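Local coordinates for cycloalternan-forming enzyme (Listeria monocytogenes serovar 1/2a, PDB 5F7U), which belongs to glycoside hydrolase family 31 and combines a TIM-barrel domain with several beta-rich domains, including a carbohydrate-binding module, at residues G366-A371 and G396-Q401. The protein carries 1 engineered substitution. Residues are numbered along the deposited sequence; the frame is centred on the assembly and turned at random.
With GLC (alpha-D-glucopyranose), chain F; GLC (alpha-D-glucopyranose), chain B.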
loop_
_atom_site.group_PDB
_atom_site.type_symbol
_atom_site.label_atom_id
_atom_site.label_comp_id
_atom_site.label_asym_id
_atom_site.label_seq_id
_atom_site.Cartn_x
_atom_site.Cartn_y
_atom_site.Cartn_z
ATOM N N GLY A 366 -7.076 14.593 2.810
ATOM C CA GLY A 366 -8.289 14.740 3.612
ATOM C C GLY A 366 -9.338 13.713 3.194
ATOM O O GLY A 366 -9.065 12.816 2.365
ATOM N N LEU A 367 -10.554 13.842 3.721
ATOM C CA LEU A 367 -11.576 12.850 3.398
ATOM C C LEU A 367 -12.102 13.038 1.966
ATOM O O LEU A 367 -12.415 14.166 1.572
ATOM C CB LEU A 367 -12.756 12.941 4.368
ATOM C CG LEU A 367 -14.009 12.085 4.090
ATOM C CD1 LEU A 367 -13.673 10.593 4.181
ATOM C CD2 LEU A 367 -15.099 12.476 5.094
ATOM N N TRP A 368 -12.208 11.922 1.238
ATOM C CA TRP A 368 -12.879 11.881 -0.057
ATOM C C TRP A 368 -14.288 11.344 0.082
ATOM O O TRP A 368 -14.474 10.287 0.675
ATOM C CB TRP A 368 -12.153 10.953 -1.018
ATOM C CG TRP A 368 -10.801 11.395 -1.447
ATOM C CD1 TRP A 368 -9.686 11.514 -0.665
ATOM C CD2 TRP A 368 -10.404 11.718 -2.784
ATOM N NE1 TRP A 368 -8.605 11.916 -1.448
ATOM C CE2 TRP A 368 -9.029 12.059 -2.745
ATOM C CE3 TRP A 368 -11.086 11.781 -4.011
ATOM C CZ2 TRP A 368 -8.309 12.432 -3.887
ATOM C CZ3 TRP A 368 -10.353 12.178 -5.169
ATOM C CH2 TRP A 368 -8.979 12.484 -5.083
ATOM N N MET A 369 -15.265 12.065 -0.486
ATOM C CA MET A 369 -16.680 11.615 -0.507
ATOM C C MET A 369 -17.066 11.135 -1.889
ATOM O O MET A 369 -16.791 11.802 -2.884
ATOM C CB MET A 369 -17.611 12.773 -0.140
ATOM C CG MET A 369 -17.168 13.496 1.123
ATOM S SD MET A 369 -18.511 14.409 1.911
ATOM C CE MET A 369 -19.065 15.448 0.555
ATOM N N SER A 370 -17.753 10.002 -1.950
ATOM C CA SER A 370 -18.095 9.400 -3.241
ATOM C C SER A 370 -19.354 8.562 -3.051
ATOM O O SER A 370 -19.562 8.023 -1.967
ATOM C CB SER A 370 -16.937 8.524 -3.730
ATOM O OG SER A 370 -17.260 7.854 -4.947
ATOM N N ALA A 371 -20.160 8.442 -4.107
ATOM C CA ALA A 371 -21.311 7.517 -4.150
ATOM C C ALA A 371 -21.757 7.405 -5.583
ATOM O O ALA A 371 -22.052 8.424 -6.229
ATOM C CB ALA A 371 -22.473 8.004 -3.276
ATOM N N GLY A 396 -12.116 15.968 -0.696
ATOM C CA GLY A 396 -12.214 15.332 -2.013
ATOM C C GLY A 396 -13.638 14.922 -2.327
ATOM O O GLY A 396 -14.406 14.584 -1.434
ATOM N N PHE A 397 -13.988 14.951 -3.614
ATOM C CA PHE A 397 -15.355 14.686 -4.054
ATOM C C PHE A 397 -15.268 13.930 -5.375
ATOM O O PHE A 397 -14.505 14.313 -6.274
ATOM C CB PHE A 397 -16.131 16.003 -4.232
ATOM C CG PHE A 397 -17.629 15.825 -4.308
ATOM C CD1 PHE A 397 -18.250 15.401 -5.483
ATOM C CD2 PHE A 397 -18.429 16.131 -3.205
ATOM C CE1 PHE A 397 -19.634 15.226 -5.536
ATOM C CE2 PHE A 397 -19.819 15.967 -3.251
ATOM C CZ PHE A 397 -20.425 15.518 -4.418
ATOM N N VAL A 398 -16.009 12.839 -5.490
ATOM C CA VAL A 398 -15.931 12.039 -6.711
ATOM C C VAL A 398 -17.308 11.999 -7.352
ATOM O O VAL A 398 -18.299 11.818 -6.645
ATOM C CB VAL A 398 -15.477 10.581 -6.430
ATOM C CG1 VAL A 398 -15.370 9.781 -7.740
ATOM C CG2 VAL A 398 -14.145 10.545 -5.664
ATOM N N LEU A 399 -17.364 12.173 -8.677
ATOM C CA LEU A 399 -18.588 11.879 -9.429
ATOM C C LEU A 399 -18.337 10.746 -10.396
ATOM O O LEU A 399 -17.404 10.808 -11.193
ATOM C CB LEU A 399 -19.101 13.103 -10.207
ATOM C CG LEU A 399 -19.863 14.147 -9.393
ATOM C CD1 LEU A 399 -20.250 15.254 -10.356
ATOM C CD2 LEU A 399 -21.112 13.525 -8.775
ATOM N N GLU A 400 -19.192 9.730 -10.332
ATOM C CA GLU A 400 -19.130 8.614 -11.252
ATOM C C GLU A 400 -20.222 8.687 -12.285
ATOM O O GLU A 400 -19.938 8.609 -13.496
ATOM C CB GLU A 400 -19.198 7.284 -10.500
ATOM C CG GLU A 400 -18.004 7.073 -9.587
ATOM C CD GLU A 400 -17.842 5.643 -9.129
ATOM O OE1 GLU A 400 -18.863 4.914 -9.013
ATOM O OE2 GLU A 400 -16.677 5.249 -8.883
ATOM N N GLN A 401 -21.456 8.855 -11.818
ATOM C CA GLN A 401 -22.627 8.826 -12.680
ATOM C C GLN A 401 -22.918 10.243 -13.218
ATOM O O GLN A 401 -23.993 10.827 -13.001
ATOM C CB GLN A 401 -23.801 8.213 -11.914
ATOM C CG GLN A 401 -24.863 7.639 -12.827
ATOM C CD GLN A 401 -26.034 6.982 -12.129
ATOM O OE1 GLN A 401 -27.022 6.700 -12.794
ATOM N NE2 GLN A 401 -25.964 6.773 -10.813
HETATM C C1 GLC F . -16.034 -0.090 -10.954
HETATM C C2 GLC F . -15.319 0.542 -9.740
HETATM C C3 GLC F . -16.297 1.113 -8.693
HETATM C C4 GLC F . -17.301 2.064 -9.364
HETATM C C5 GLC F . -17.863 1.467 -10.662
HETATM C C6 GLC F . -18.737 2.432 -11.447
HETATM O O2 GLC F . -14.348 -0.364 -9.206
HETATM O O3 GLC F . -15.599 1.833 -7.661
HETATM O O4 GLC F . -18.385 2.353 -8.462
HETATM O O5 GLC F . -16.852 0.940 -11.546
HETATM O O6 GLC F . -19.323 1.659 -12.513
HETATM C C1 GLC B . -20.736 1.955 -12.647
HETATM C C2 GLC B . -21.359 1.047 -13.717
HETATM C C3 GLC B . -20.983 1.510 -15.130
HETATM C C4 GLC B . -21.285 2.995 -15.326
HETATM C C5 GLC B . -20.547 3.783 -14.233
HETATM C C6 GLC B . -20.684 5.297 -14.336
HETATM O O2 GLC B . -20.895 -0.294 -13.549
HETATM O O3 GLC B . -21.686 0.735 -16.108
HETATM O O4 GLC B . -20.852 3.394 -16.632
HETATM O O5 GLC B . -20.999 3.341 -12.937
HETATM O O6 GLC B . -22.031 5.662 -14.018
HETATM O O HOH W 1 -21.506 9.482 -8.803
HETATM O O HOH W 2 -19.098 9.106 -6.711
#
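Trp368 turns its indole over Gly396 because CG lies beside the backbone N, anti to the carbonyl carbon (chi1 -67°), while Val398 CG2, the branch beside its own backbone N, points at the indole. Gly396 CA therefore sits 4.0 Å above the ring plane, near the rim, and Val398 CG2 meets the ring edge at Trp368 CE3, 3.7 Å away. Ser370 packs alongside the valine, its OG 3.6 Å from Val398 CB. On the sheet face that carries Met369 and Phe397, the methionine chain bends at chi3 (-55°) and brings CE within 3.9 Å of Phe397 CD2.

The backbones pair as parallel strands. Gly396 N donates to Leu367 O, Met369 N to Gly396 O at 2.8 Å, and Val398 N to Met369 O, so Gly396 and Met369 each use both N and O. Beyond Ser370 the chains separate and water takes over: one molecule accepts from Ala371 N and also lies 2.8 Å from Val398 O, bridging the two, and another links Ala371 O to Glu400 N. Beyond these waters Glu400 OE1 accepts a 2.7 Å hydrogen bond from O4 of the alpha-D-glucopyranose of chain F; Asn372 also binds OE1, and Lys535 forms a salt bridge with OE2, probably fixing the carboxylate at the glycan pocket.

These are the first two strands of the TIM barrel, joined through helix 377-389 in a beta-alpha-beta unit. That helix packs on Phe397; Trp368 and Val398 both touch Val454 of strand 452-457, and strand 657-660 flanks 367-369 to close the barrel.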